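Periplasmic oligopeptide-binding protein (PDB 3ZS6) probably binds oligopeptides in the periplasm and hands them to an ABC transporter for uptake into the cell. Local coordinates at residues 12-17 / 213-218; 168-173 / 184-189; 256-261 / 493-498; 437-442 / 457-462. All blocks are in the same frame, centred on the assembly; numbering follows the deposited sequence. Where two conformers were deposited one is given.

Contact 1: 12-17 / 213-218; sequences PAEVES and YLPIEN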
loop_
_atom_site.group_PDB
_atom_site.type_symbol
_atom_site.label_atom_id
_atom_site.label_comp_id
_atom_site.label_asym_id
_atom_site.label_seq_id
_atom_site.Cartn_x
_atom_site.Cartn_y
_atom_site.Cartn_z
ATOM N N PRO A 12 12.201 0.939 -3.923
ATOM C CA PRO A 12 12.567 2.238 -3.330
ATOM C C PRO A 12 13.270 2.149 -1.971
ATOM O O PRO A 12 13.795 3.156 -1.499
ATOM C CB PRO A 12 11.213 2.949 -3.183
ATOM C CG PRO A 12 10.220 1.809 -3.020
ATOM C CD PRO A 12 10.741 0.718 -3.933
ATOM N N ALA A 13 13.293 0.970 -1.357
ATOM C CA ALA A 13 13.903 0.817 -0.038
ATOM C C ALA A 13 14.066 -0.661 0.319
ATOM O O ALA A 13 13.505 -1.529 -0.356
ATOM C CB ALA A 13 13.057 1.522 1.019
ATOM N N GLU A 14 14.843 -0.944 1.365
ATOM C CA GLU A 14 14.962 -2.305 1.893
ATOM C C GLU A 14 13.604 -2.769 2.407
ATOM O O GLU A 14 12.922 -2.031 3.130
ATOM C CB GLU A 14 15.991 -2.355 3.026
ATOM C CG GLU A 14 16.025 -3.679 3.813
ATOM C CD GLU A 14 16.536 -4.856 2.987
ATOM O OE1 GLU A 14 17.074 -4.638 1.875
ATOM O OE2 GLU A 14 16.390 -6.004 3.451
ATOM N N VAL A 15 13.213 -3.985 2.031
ATOM C CA VAL A 15 11.913 -4.544 2.421
ATOM C C VAL A 15 11.848 -4.741 3.934
ATOM O O VAL A 15 12.847 -5.121 4.550
ATOM C CB VAL A 15 11.650 -5.899 1.703
ATOM C CG1 VAL A 15 12.559 -7.016 2.270
ATOM C CG2 VAL A 15 10.178 -6.284 1.795
ATOM N N GLU A 16 10.680 -4.494 4.533
ATOM C CA GLU A 16 10.548 -4.549 5.991
ATOM C C GLU A 16 10.530 -5.989 6.514
ATOM O O GLU A 16 10.957 -6.258 7.633
ATOM C CB GLU A 16 9.300 -3.787 6.474
ATOM C CG GLU A 16 7.956 -4.404 6.048
ATOM C CD GLU A 16 7.549 -4.040 4.625
ATOM O OE1 GLU A 16 8.335 -3.359 3.930
ATOM O OE2 GLU A 16 6.434 -4.425 4.203
ATOM N N SER A 17 10.036 -6.911 5.698
ATOM C CA SER A 17 9.903 -8.296 6.125
ATOM C C SER A 17 9.521 -9.135 4.921
ATOM O O SER A 17 9.002 -8.607 3.940
ATOM C CB SER A 17 8.819 -8.403 7.205
ATOM O OG SER A 17 8.551 -9.744 7.582
ATOM N N TYR A 213 15.973 -8.194 -6.940
ATOM C CA TYR A 213 15.436 -6.937 -6.410
ATOM C C TYR A 213 16.546 -6.101 -5.758
ATOM O O TYR A 213 17.192 -6.548 -4.799
ATOM C CB TYR A 213 14.319 -7.196 -5.386
ATOM C CG TYR A 213 12.990 -7.576 -6.004
ATOM C CD1 TYR A 213 12.160 -6.608 -6.547
ATOM C CD2 TYR A 213 12.560 -8.900 -6.037
ATOM C CE1 TYR A 213 10.940 -6.945 -7.129
ATOM C CE2 TYR A 213 11.339 -9.245 -6.613
ATOM C CZ TYR A 213 10.536 -8.260 -7.157
ATOM O OH TYR A 213 9.316 -8.579 -7.735
ATOM N N LEU A 214 16.752 -4.891 -6.267
ATOM C CA LEU A 214 17.771 -3.989 -5.716
ATOM C C LEU A 214 17.124 -2.786 -5.039
ATOM O O LEU A 214 16.433 -2.006 -5.692
ATOM C CB LEU A 214 18.698 -3.477 -6.827
ATOM C CG LEU A 214 19.353 -4.517 -7.737
ATOM C CD1 LEU A 214 20.196 -3.821 -8.826
ATOM C CD2 LEU A 214 20.207 -5.446 -6.894
ATOM N N PRO A 215 17.335 -2.637 -3.726
ATOM C CA PRO A 215 16.881 -1.429 -3.024
ATOM C C PRO A 215 17.761 -0.249 -3.387
ATOM O O PRO A 215 18.961 -0.243 -3.062
ATOM C CB PRO A 215 17.080 -1.784 -1.546
ATOM C CG PRO A 215 18.182 -2.802 -1.560
ATOM C CD PRO A 215 17.952 -3.611 -2.811
ATOM N N ILE A 216 17.175 0.733 -4.060
ATOM C CA ILE A 216 17.885 1.950 -4.445
ATOM C C ILE A 216 17.021 3.141 -4.045
ATOM O O ILE A 216 15.930 3.331 -4.590
ATOM C CB ILE A 216 18.089 2.007 -5.970
ATOM C CG1 ILE A 216 18.778 0.732 -6.477
ATOM C CG2 ILE A 216 18.884 3.248 -6.365
ATOM C CD1 ILE A 216 20.262 0.678 -6.170
ATOM N N GLU A 217 17.508 3.952 -3.113
ATOM C CA GLU A 217 16.688 5.008 -2.540
ATOM C C GLU A 217 16.559 6.206 -3.465
ATOM O O GLU A 217 15.535 6.883 -3.479
ATOM C CB GLU A 217 17.260 5.444 -1.185
ATOM C CG GLU A 217 17.357 4.301 -0.168
ATOM C CD GLU A 217 18.460 3.292 -0.508
ATOM O OE1 GLU A 217 19.325 3.600 -1.362
ATOM O OE2 GLU A 217 18.463 2.187 0.083
ATOM N N ASN A 218 17.612 6.450 -4.238
ATOM C CA ASN A 218 17.726 7.635 -5.074
ATOM C C ASN A 218 17.318 7.355 -6.526
ATOM O O ASN A 218 17.937 6.530 -7.200
ATOM C CB ASN A 218 19.168 8.142 -5.018
ATOM C CG ASN A 218 19.359 9.451 -5.755
ATOM O OD1 ASN A 218 19.487 9.472 -6.980
ATOM N ND2 ASN A 218 19.388 10.555 -5.010
HETATM O O HOH W 1 13.310 5.666 -1.852
HETATM O O HOH W 2 16.318 1.302 2.579
#
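Glu14 and Pro215 lie side by side and point the same way, carboxylate oxygen OE1 of Glu14 4.0 Å from ring carbon CG of Pro215. CG of Glu14 stands anti to the backbone N (chi1 170°) and the chain then bends at chi2, which carries the carboxylate back along the proline ring. There its two oxygens are gripped separately, OE1 by the backbone N of Asn189 and OE2 by the indole NE1 of Trp186. The Pro215 ring also covers the backbone where 12-17 passes it, its CB 3.7 Å from Ala13 C. At the other end the approach is to a carbonyl: Glu217 makes a CA-H...O contact with Pro12 O (3.6 Å between CA and O), and its CG lies 4.0 Å from that oxygen. A water bridges this end, donating to Pro12 O at 2.6 Å and to Glu217 O at 3.0 Å. The Pro12 ring turns from 213-218 and packs on Trp26 and Thr27 of helix 26-35. The contact continues the parallel pairing of strands 6-11 and 210-215 past the end of their mixed sheet, in a lobe of a periplasmic binding protein.

Contact 2: 168-173 / 184-189; sequences AWTRPK and VDWQPN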
loop_
_atom_site.group_PDB
_atom_site.type_symbol
_atom_site.label_atom_id
_atom_site.label_comp_id
_atom_site.label_asym_id
_atom_site.label_seq_id
_atom_site.Cartn_x
_atom_site.Cartn_y
_atom_site.Cartn_z
ATOM N N ALA A 168 13.843 -16.757 12.381
ATOM C CA ALA A 168 14.788 -16.975 11.289
ATOM C C ALA A 168 14.172 -17.771 10.143
ATOM O O ALA A 168 14.884 -18.234 9.241
ATOM C CB ALA A 168 16.040 -17.684 11.803
ATOM N N TRP A 169 12.852 -17.936 10.163
ATOM C CA TRP A 169 12.227 -18.810 9.174
ATOM C C TRP A 169 12.274 -18.243 7.754
ATOM O O TRP A 169 12.317 -19.000 6.782
ATOM C CB TRP A 169 10.820 -19.257 9.603
ATOM C CG TRP A 169 9.691 -18.283 9.359
ATOM C CD1 TRP A 169 9.147 -17.403 10.259
ATOM C CD2 TRP A 169 8.934 -18.141 8.154
ATOM N NE1 TRP A 169 8.109 -16.714 9.677
ATOM C CE2 TRP A 169 7.962 -17.144 8.384
ATOM C CE3 TRP A 169 8.989 -18.754 6.898
ATOM C CZ2 TRP A 169 7.052 -16.743 7.399
ATOM C CZ3 TRP A 169 8.081 -18.358 5.922
ATOM C CH2 TRP A 169 7.126 -17.365 6.181
ATOM N N THR A 170 12.319 -16.917 7.638
ATOM C CA THR A 170 12.392 -16.265 6.324
ATOM C C THR A 170 13.809 -16.148 5.761
ATOM O O THR A 170 13.995 -15.647 4.651
ATOM C CB THR A 170 11.747 -14.856 6.322
ATOM O OG1 THR A 170 12.371 -14.032 7.313
ATOM C CG2 THR A 170 10.238 -14.942 6.598
ATOM N N ARG A 171 14.809 -16.594 6.516
ATOM C CA ARG A 171 16.168 -16.639 5.976
ATOM C C ARG A 171 16.220 -17.621 4.805
ATOM O O ARG A 171 15.556 -18.654 4.825
ATOM C CB ARG A 171 17.185 -17.020 7.050
ATOM C CG ARG A 171 17.330 -15.999 8.170
ATOM C CD ARG A 171 18.390 -16.435 9.176
ATOM N NE ARG A 171 18.176 -15.844 10.495
ATOM C CZ ARG A 171 18.753 -14.725 10.927
ATOM N NH1 ARG A 171 19.595 -14.059 10.143
ATOM N NH2 ARG A 171 18.491 -14.272 12.147
ATOM N N PRO A 172 17.003 -17.288 3.772
ATOM C CA PRO A 172 17.093 -18.098 2.551
ATOM C C PRO A 172 17.284 -19.594 2.830
ATOM O O PRO A 172 16.744 -20.434 2.107
ATOM C CB PRO A 172 18.321 -17.520 1.849
ATOM C CG PRO A 172 18.325 -16.073 2.266
ATOM C CD PRO A 172 17.806 -16.052 3.684
ATOM N N LYS A 173 18.021 -19.920 3.882
ATOM C CA LYS A 173 18.353 -21.311 4.162
ATOM C C LYS A 173 17.237 -22.059 4.898
ATOM O O LYS A 173 17.256 -23.287 4.983
ATOM C CB LYS A 173 19.669 -21.394 4.939
ATOM C CG LYS A 173 20.849 -20.796 4.180
ATOM C CD LYS A 173 22.162 -21.040 4.904
ATOM C CE LYS A 173 23.350 -20.533 4.094
ATOM N NZ LYS A 173 24.651 -20.910 4.726
ATOM N N VAL A 184 16.781 -17.184 -3.041
ATOM C CA VAL A 184 18.158 -17.682 -3.090
ATOM C C VAL A 184 19.116 -16.851 -2.235
ATOM O O VAL A 184 20.006 -17.396 -1.573
ATOM C CB VAL A 184 18.704 -17.712 -4.536
ATOM C CG1 VAL A 184 20.105 -18.305 -4.559
ATOM C CG2 VAL A 184 17.775 -18.497 -5.444
ATOM N N ASP A 185 18.948 -15.533 -2.256
ATOM C CA ASP A 185 19.853 -14.655 -1.515
ATOM C C ASP A 185 19.104 -13.433 -0.995
ATOM O O ASP A 185 18.230 -12.884 -1.676
ATOM C CB ASP A 185 21.029 -14.228 -2.405
ATOM C CG ASP A 185 22.147 -13.542 -1.625
ATOM O OD1 ASP A 185 22.367 -13.894 -0.442
ATOM O OD2 ASP A 185 22.809 -12.649 -2.202
ATOM N N TRP A 186 19.441 -13.024 0.223
ATOM C CA TRP A 186 18.876 -11.825 0.815
ATOM C C TRP A 186 19.971 -11.088 1.572
ATOM O O TRP A 186 20.310 -11.459 2.697
ATOM C CB TRP A 186 17.730 -12.182 1.765
ATOM C CG TRP A 186 17.038 -10.987 2.375
ATOM C CD1 TRP A 186 17.320 -9.665 2.148
ATOM C CD2 TRP A 186 15.954 -11.007 3.321
ATOM N NE1 TRP A 186 16.474 -8.865 2.887
ATOM C CE2 TRP A 186 15.623 -9.664 3.609
ATOM C CE3 TRP A 186 15.226 -12.031 3.943
ATOM C CZ2 TRP A 186 14.600 -9.318 4.498
ATOM C CZ3 TRP A 186 14.201 -11.685 4.818
ATOM C CH2 TRP A 186 13.900 -10.336 5.086
ATOM N N GLN A 187 20.539 -10.060 0.947
ATOM C CA GLN A 187 21.497 -9.197 1.632
ATOM C C GLN A 187 20.857 -7.832 1.839
ATOM O O GLN A 187 20.675 -7.078 0.882
ATOM C CB GLN A 187 22.792 -9.065 0.825
ATOM C CG GLN A 187 23.484 -10.396 0.538
ATOM C CD GLN A 187 24.776 -10.223 -0.248
ATOM O OE1 GLN A 187 25.574 -9.325 0.030
ATOM N NE2 GLN A 187 24.976 -11.074 -1.247
ATOM N N PRO A 188 20.505 -7.511 3.092
ATOM C CA PRO A 188 19.740 -6.290 3.381
ATOM C C PRO A 188 20.425 -5.041 2.843
ATOM O O PRO A 188 21.630 -4.887 3.011
ATOM C CB PRO A 188 19.686 -6.269 4.911
ATOM C CG PRO A 188 19.749 -7.715 5.293
ATOM C CD PRO A 188 20.720 -8.324 4.301
ATOM N N ASN A 189 19.659 -4.169 2.194
ATOM C CA ASN A 189 20.200 -2.938 1.620
ATOM C C ASN A 189 21.167 -3.184 0.474
ATOM O O ASN A 189 21.874 -2.279 0.034
ATOM C CB ASN A 189 20.882 -2.097 2.690
ATOM C CG ASN A 189 19.898 -1.505 3.658
ATOM O OD1 ASN A 189 19.933 -1.796 4.853
ATOM N ND2 ASN A 189 18.999 -0.674 3.146
#
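Pro172 packs against the backbone and CB of Trp186 beside a classic beta bulge, in which Val184 and Asp185 of edge strand 181-187 both face Val193; Thr170, in the type I turn from Ala168 to Arg171, meets the far end of the same tryptophan. The close-fitting part is van der Waals packing, without hydrogen bonds between the segments. The Pro172 and Trp186 side chains cross at about a right angle, Pro172 CG 3.8 Å from Trp186 N and 4.0 Å from Trp186 CB, while Pro172 CB rests 3.8 Å from Val184 O. With CG anti to the backbone N (chi1 -177°), the indole reaches across to the turn and presents the edge of its six-membered ring: Thr170 O lies in the ring plane, 3.9 Å from CE3, and Thr170 OG1 is 3.9 Å from CZ3. Thr170 uses its other branch on its neighbour, laying CG2 over the centre of the Trp169 ring, 3.6 Å above its plane. The solvent side is looser. Arg171 and Lys173 are exposed, and the Val184 side chain points away from 168-173, leaving its carbonyl O to meet Pro172. Further along the strand Asp185 OD2, also paired with Arg191, accepts a 2.8 Å bond from Gln187 NE2 through its syn lone pair.

Contact 3: 256-261 / 493-498; sequences GLQLAT and YIDMRA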
loop_
_atom_site.group_PDB
_atom_site.type_symbol
_atom_site.label_atom_id
_atom_site.label_comp_id
_atom_site.label_asym_id
_atom_site.label_seq_id
_atom_site.Cartn_x
_atom_site.Cartn_y
_atom_site.Cartn_z
ATOM N N GLY A 256 0.851 6.606 -16.613
ATOM C CA GLY A 256 -0.486 6.470 -16.064
ATOM C C GLY A 256 -0.564 6.981 -14.630
ATOM O O GLY A 256 0.453 7.314 -14.021
ATOM N N LEU A 257 -1.776 7.049 -14.092
ATOM C CA LEU A 257 -1.974 7.350 -12.682
ATOM C C LEU A 257 -2.294 6.054 -11.936
ATOM O O LEU A 257 -2.778 5.087 -12.527
ATOM C CB LEU A 257 -3.110 8.354 -12.501
ATOM C CG LEU A 257 -2.916 9.763 -13.062
ATOM C CD1 LEU A 257 -4.256 10.488 -13.141
ATOM C CD2 LEU A 257 -1.914 10.556 -12.232
ATOM N N GLN A 258 -2.017 6.034 -10.639
ATOM C CA GLN A 258 -2.306 4.861 -9.822
ATOM C C GLN A 258 -3.441 5.141 -8.850
ATOM O O GLN A 258 -3.778 6.303 -8.616
ATOM C CB GLN A 258 -1.052 4.422 -9.066
ATOM C CG GLN A 258 -0.179 3.460 -9.866
ATOM C CD GLN A 258 1.254 3.423 -9.376
ATOM O OE1 GLN A 258 1.670 4.264 -8.578
ATOM N NE2 GLN A 258 2.020 2.449 -9.858
ATOM N N LEU A 259 -4.036 4.081 -8.302
ATOM C CA LEU A 259 -5.011 4.229 -7.226
ATOM C C LEU A 259 -4.221 4.355 -5.930
ATOM O O LEU A 259 -4.146 3.419 -5.131
ATOM C CB LEU A 259 -5.972 3.036 -7.163
ATOM C CG LEU A 259 -7.041 2.935 -8.258
ATOM C CD1 LEU A 259 -7.847 1.633 -8.140
ATOM C CD2 LEU A 259 -7.970 4.156 -8.238
ATOM N N ALA A 260 -3.613 5.518 -5.738
ATOM C CA ALA A 260 -2.680 5.709 -4.640
ATOM C C ALA A 260 -2.571 7.197 -4.328
ATOM O O ALA A 260 -2.598 8.029 -5.236
ATOM C CB ALA A 260 -1.306 5.114 -5.009
ATOM N N THR A 261 -2.456 7.527 -3.045
ATOM C CA THR A 261 -2.469 8.921 -2.603
ATOM C C THR A 261 -1.216 9.264 -1.800
ATOM O O THR A 261 -0.835 8.538 -0.880
ATOM C CB THR A 261 -3.723 9.206 -1.735
ATOM O OG1 THR A 261 -4.904 8.866 -2.471
ATOM C CG2 THR A 261 -3.795 10.683 -1.316
ATOM N N TYR A 493 -4.039 -0.795 -12.060
ATOM C CA TYR A 493 -4.130 0.465 -11.324
ATOM C C TYR A 493 -3.626 0.437 -9.870
ATOM O O TYR A 493 -3.338 1.487 -9.289
ATOM C CB TYR A 493 -5.565 1.013 -11.388
ATOM C CG TYR A 493 -6.068 1.188 -12.808
ATOM C CD1 TYR A 493 -5.455 2.088 -13.679
ATOM C CD2 TYR A 493 -7.138 0.444 -13.284
ATOM C CE1 TYR A 493 -5.908 2.249 -14.985
ATOM C CE2 TYR A 493 -7.597 0.596 -14.591
ATOM C CZ TYR A 493 -6.980 1.499 -15.433
ATOM O OH TYR A 493 -7.435 1.651 -16.723
ATOM N N ILE A 494 -3.517 -0.743 -9.269
ATOM C CA ILE A 494 -2.941 -0.799 -7.929
ATOM C C ILE A 494 -1.465 -1.174 -7.976
ATOM O O ILE A 494 -0.825 -1.342 -6.948
ATOM C CB ILE A 494 -3.730 -1.709 -6.961
ATOM C CG1 ILE A 494 -3.555 -3.182 -7.297
ATOM C CG2 ILE A 494 -5.208 -1.322 -6.934
ATOM C CD1 ILE A 494 -4.162 -4.098 -6.231
ATOM N N ASP A 495 -0.933 -1.279 -9.189
ATOM C CA ASP A 495 0.489 -1.542 -9.402
ATOM C C ASP A 495 0.997 -2.783 -8.672
ATOM O O ASP A 495 2.063 -2.760 -8.044
ATOM C CB ASP A 495 1.355 -0.318 -9.063
ATOM C CG ASP A 495 2.804 -0.482 -9.536
ATOM O OD1 ASP A 495 3.064 -1.292 -10.457
ATOM O OD2 ASP A 495 3.686 0.192 -8.989
ATOM N N MET A 496 0.230 -3.866 -8.759
ATOM C CA MET A 496 0.669 -5.149 -8.233
ATOM C C MET A 496 1.036 -6.046 -9.413
ATOM O O MET A 496 0.210 -6.824 -9.921
ATOM C CB MET A 496 -0.407 -5.777 -7.337
ATOM C CG MET A 496 -0.388 -5.269 -5.873
ATOM S SD MET A 496 1.093 -5.774 -4.946
ATOM C CE MET A 496 1.953 -4.219 -4.660
ATOM N N ARG A 497 2.279 -5.911 -9.857
ATOM C CA ARG A 497 2.731 -6.559 -11.084
ATOM C C ARG A 497 3.782 -7.616 -10.779
ATOM O O ARG A 497 4.945 -7.299 -10.534
ATOM C CB ARG A 497 3.282 -5.506 -12.061
ATOM C CG ARG A 497 2.240 -4.445 -12.512
ATOM C CD ARG A 497 2.907 -3.305 -13.295
ATOM N NE ARG A 497 1.989 -2.612 -14.208
ATOM C CZ ARG A 497 1.405 -1.438 -13.962
ATOM N NH1 ARG A 497 1.616 -0.801 -12.809
ATOM N NH2 ARG A 497 0.595 -0.904 -14.872
ATOM N N ALA A 498 3.350 -8.870 -10.779
ATOM C CA ALA A 498 4.204 -9.995 -10.417
ATOM C C ALA A 498 5.164 -10.337 -11.538
ATOM O O ALA A 498 4.839 -10.193 -12.718
ATOM C CB ALA A 498 3.349 -11.212 -10.069
#
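The amide of Gln258 lies over one face of the Asp495 carboxylate, the two planes 25° apart: its NE2 stands near CB and CG of the aspartate and 2.9 Å from OD2. The guanidinium of Arg497 turns its edge to the same carboxylate, and its NH1 meets Asp495 OD1 at 2.8 Å from above the carboxylate plane (50° out of it), on the same face as Gln258 NE2, forming a salt bridge; Gln258 NE2 is also near the guanidinium edge. This buried carboxylate has two arginine partners, Arg497 at OD1 and Arg479 of strand 470-480 at OD2, which would probably favour its ionised form. The Tyr493 ring meets Leu257 O at its edge, CD1 4.2 Å away. Between these side chains runs one backbone bond, Leu259 N to Tyr493 O, 2.9 Å long and almost straight at 178°. Leu259 is the centre of an inverse gamma turn, the corner where the chain passes from strand 253-258 to strand 260-266 in the large mixed sheet; segment 493-498 belongs to the loop between strands 485-486 and 503-504, which lies against helix 26-35 through Met496. Beside the corner, Leu259 CG rests 4.0 Å from Tyr493 CB. The Leu259 and Ile494 side chains cross obliquely, CD1 of the leucine 4.1 Å from CG2 of the isoleucine. The Leu259 side chain also touches Asn411, and Phe407 of strand 401-407 packs on both Gln258 and Asp495.

Contact 4: 437-442 / 457-462; sequences DSLVAE and TQAHDL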
loop_
_atom_site.group_PDB
_atom_site.type_symbol
_atom_site.label_atom_id
_atom_site.label_comp_id
_atom_site.label_asym_id
_atom_site.label_seq_id
_atom_site.Cartn_x
_atom_site.Cartn_y
_atom_site.Cartn_z
ATOM N N ASP A 437 -17.190 6.232 11.382
ATOM C CA ASP A 437 -17.205 4.776 11.462
ATOM C C ASP A 437 -18.623 4.210 11.328
ATOM O O ASP A 437 -18.837 3.213 10.637
ATOM C CB ASP A 437 -16.546 4.298 12.763
ATOM C CG ASP A 437 -15.030 4.499 12.767
ATOM O OD1 ASP A 437 -14.514 5.265 11.921
ATOM O OD2 ASP A 437 -14.353 3.892 13.626
ATOM N N SER A 438 -19.595 4.848 11.973
ATOM C CA SER A 438 -20.959 4.324 11.933
ATOM C C SER A 438 -21.558 4.501 10.543
ATOM O O SER A 438 -22.310 3.650 10.075
ATOM C CB SER A 438 -21.851 4.967 13.007
ATOM O OG SER A 438 -22.506 6.121 12.517
ATOM N N LEU A 439 -21.217 5.603 9.883
ATOM C CA LEU A 439 -21.646 5.823 8.507
ATOM C C LEU A 439 -21.098 4.735 7.581
ATOM O O LEU A 439 -21.794 4.267 6.677
ATOM C CB LEU A 439 -21.228 7.212 8.014
ATOM C CG LEU A 439 -22.032 8.403 8.554
ATOM C CD1 LEU A 439 -21.465 9.718 8.043
ATOM C CD2 LEU A 439 -23.513 8.285 8.198
ATOM N N VAL A 440 -19.850 4.330 7.802
ATOM C CA VAL A 440 -19.253 3.274 6.985
ATOM C C VAL A 440 -19.959 1.934 7.208
ATOM O O VAL A 440 -20.288 1.227 6.254
ATOM C CB VAL A 440 -17.759 3.101 7.275
ATOM C CG1 VAL A 440 -17.241 1.803 6.634
ATOM C CG2 VAL A 440 -16.977 4.319 6.781
ATOM N N ALA A 441 -20.180 1.587 8.472
ATOM C CA ALA A 441 -20.846 0.336 8.814
ATOM C C ALA A 441 -22.240 0.295 8.194
ATOM O O ALA A 441 -22.688 -0.746 7.701
ATOM C CB ALA A 441 -20.923 0.175 10.326
ATOM N N GLU A 442 -22.915 1.439 8.213
ATOM C CA GLU A 442 -24.225 1.571 7.592
ATOM C C GLU A 442 -24.139 1.361 6.079
ATOM O O GLU A 442 -24.910 0.588 5.510
ATOM C CB GLU A 442 -24.831 2.940 7.912
ATOM C CG GLU A 442 -26.204 3.159 7.311
ATOM C CD GLU A 442 -26.933 4.342 7.923
ATOM O OE1 GLU A 442 -26.333 5.432 8.042
ATOM O OE2 GLU A 442 -28.112 4.174 8.296
ATOM N N THR A 457 -19.324 8.254 0.544
ATOM C CA THR A 457 -18.922 9.589 0.137
ATOM C C THR A 457 -19.162 10.558 1.290
ATOM O O THR A 457 -18.301 11.381 1.619
ATOM C CB THR A 457 -19.706 10.061 -1.106
ATOM O OG1 THR A 457 -19.442 9.177 -2.202
ATOM C CG2 THR A 457 -19.301 11.471 -1.495
ATOM N N GLN A 458 -20.332 10.442 1.912
ATOM C CA GLN A 458 -20.668 11.280 3.056
ATOM C C GLN A 458 -19.660 11.086 4.186
ATOM O O GLN A 458 -19.163 12.055 4.750
ATOM C CB GLN A 458 -22.088 11.000 3.548
ATOM C CG GLN A 458 -22.477 11.831 4.759
ATOM C CD GLN A 458 -23.855 11.490 5.289
ATOM O OE1 GLN A 458 -24.544 10.614 4.757
ATOM N NE2 GLN A 458 -24.263 12.178 6.351
ATOM N N ALA A 459 -19.347 9.829 4.495
ATOM C CA ALA A 459 -18.358 9.512 5.524
ATOM C C ALA A 459 -16.950 10.029 5.190
ATOM O O ALA A 459 -16.253 10.547 6.069
ATOM C CB ALA A 459 -18.322 8.011 5.783
ATOM N N HIS A 460 -16.526 9.879 3.936
ATOM C CA HIS A 460 -15.209 10.375 3.533
ATOM C C HIS A 460 -15.132 11.894 3.700
ATOM O O HIS A 460 -14.213 12.401 4.351
ATOM C CB HIS A 460 -14.848 9.966 2.096
ATOM C CG HIS A 460 -13.508 10.471 1.640
ATOM N ND1 HIS A 460 -13.344 11.233 0.502
ATOM C CD2 HIS A 460 -12.271 10.334 2.178
ATOM C CE1 HIS A 460 -12.067 11.544 0.359
ATOM N NE2 HIS A 460 -11.394 11.012 1.364
ATOM N N ASP A 461 -16.100 12.609 3.123
ATOM C CA ASP A 461 -16.183 14.065 3.268
ATOM C C ASP A 461 -16.147 14.487 4.734
ATOM O O ASP A 461 -15.451 15.434 5.106
ATOM C CB ASP A 461 -17.475 14.614 2.646
ATOM C CG ASP A 461 -17.520 14.476 1.132
ATOM O OD1 ASP A 461 -16.477 14.170 0.507
ATOM O OD2 ASP A 461 -18.613 14.695 0.567
ATOM N N LEU A 462 -16.921 13.796 5.564
ATOM C CA LEU A 462 -16.993 14.134 6.980
ATOM C C LEU A 462 -15.614 14.042 7.622
ATOM O O LEU A 462 -15.185 14.954 8.340
ATOM C CB LEU A 462 -17.974 13.214 7.709
ATOM C CG LEU A 462 -18.241 13.573 9.173
ATOM C CD1 LEU A 462 -18.750 15.006 9.275
ATOM C CD2 LEU A 462 -19.232 12.595 9.817
#
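Leu439 is the main bump of this contact, and the hollow it enters lies among Gln458, Ala459 and Leu462. Its CB sits 3.7 Å from Ala459 CB, close because the alanine offers nothing larger there. With CG anti to the carbonyl carbon (chi1 -75°), the leucine sends CD1 over the Ala459 backbone, 4.0 Å from Ala459 CA. One wall of the hollow is the stem of Gln458, extended from chi1 onward (179°) and crossing Leu439 at about a right angle; its CG lies 4.0 Å and its NE2 4.1 Å from Leu439 CD1. The other wall is Leu462, one turn further on, whose CD2 meets the same CD1 at 4.1 Å. Helices 434-443 and 449-464 form an antiparallel helical hairpin, the axes of the two short segments 8.7 Å apart with 164° between their directions. In return, Ala459 CB is the small bump on the second helix: it fits beside Leu439 and Val440, 4.1 Å from Val440 CG2. Phe417 of helix 414-417 lies against both Val440 and Ala459, and Met414 adds to the cover over the valine. Leu462 extends the seam toward the start of the first helix by touching Lys435 and Val436. On the flank of that helix Asp437 OD2 bonds to the backbone N of Cys422, the residue that forms a disulfide with Cys432.

Overall arrangement
Contacts 1 and 2 adjoin, their centres about 14 Å apart: both reach the same mixed sheet, and they touch through Glu14. Contact 3 lies nearest the middle of the chain, its centre about 18 Å from that of contact 1 and its nearest atoms about 5 Å away; Trp26 spans them, packed by Pro12 and bonded to Asp495 O. Contact 3 reaches the bound peptide through Met496, modelled in two conformers, which packs on an acidic side chain. Contact 4 stands apart, on the opposite side of the chain's centre from contacts 1 and 2, with centres about 36 and 43 Å away, but within about 8 Å of contact 3 between nearest atoms.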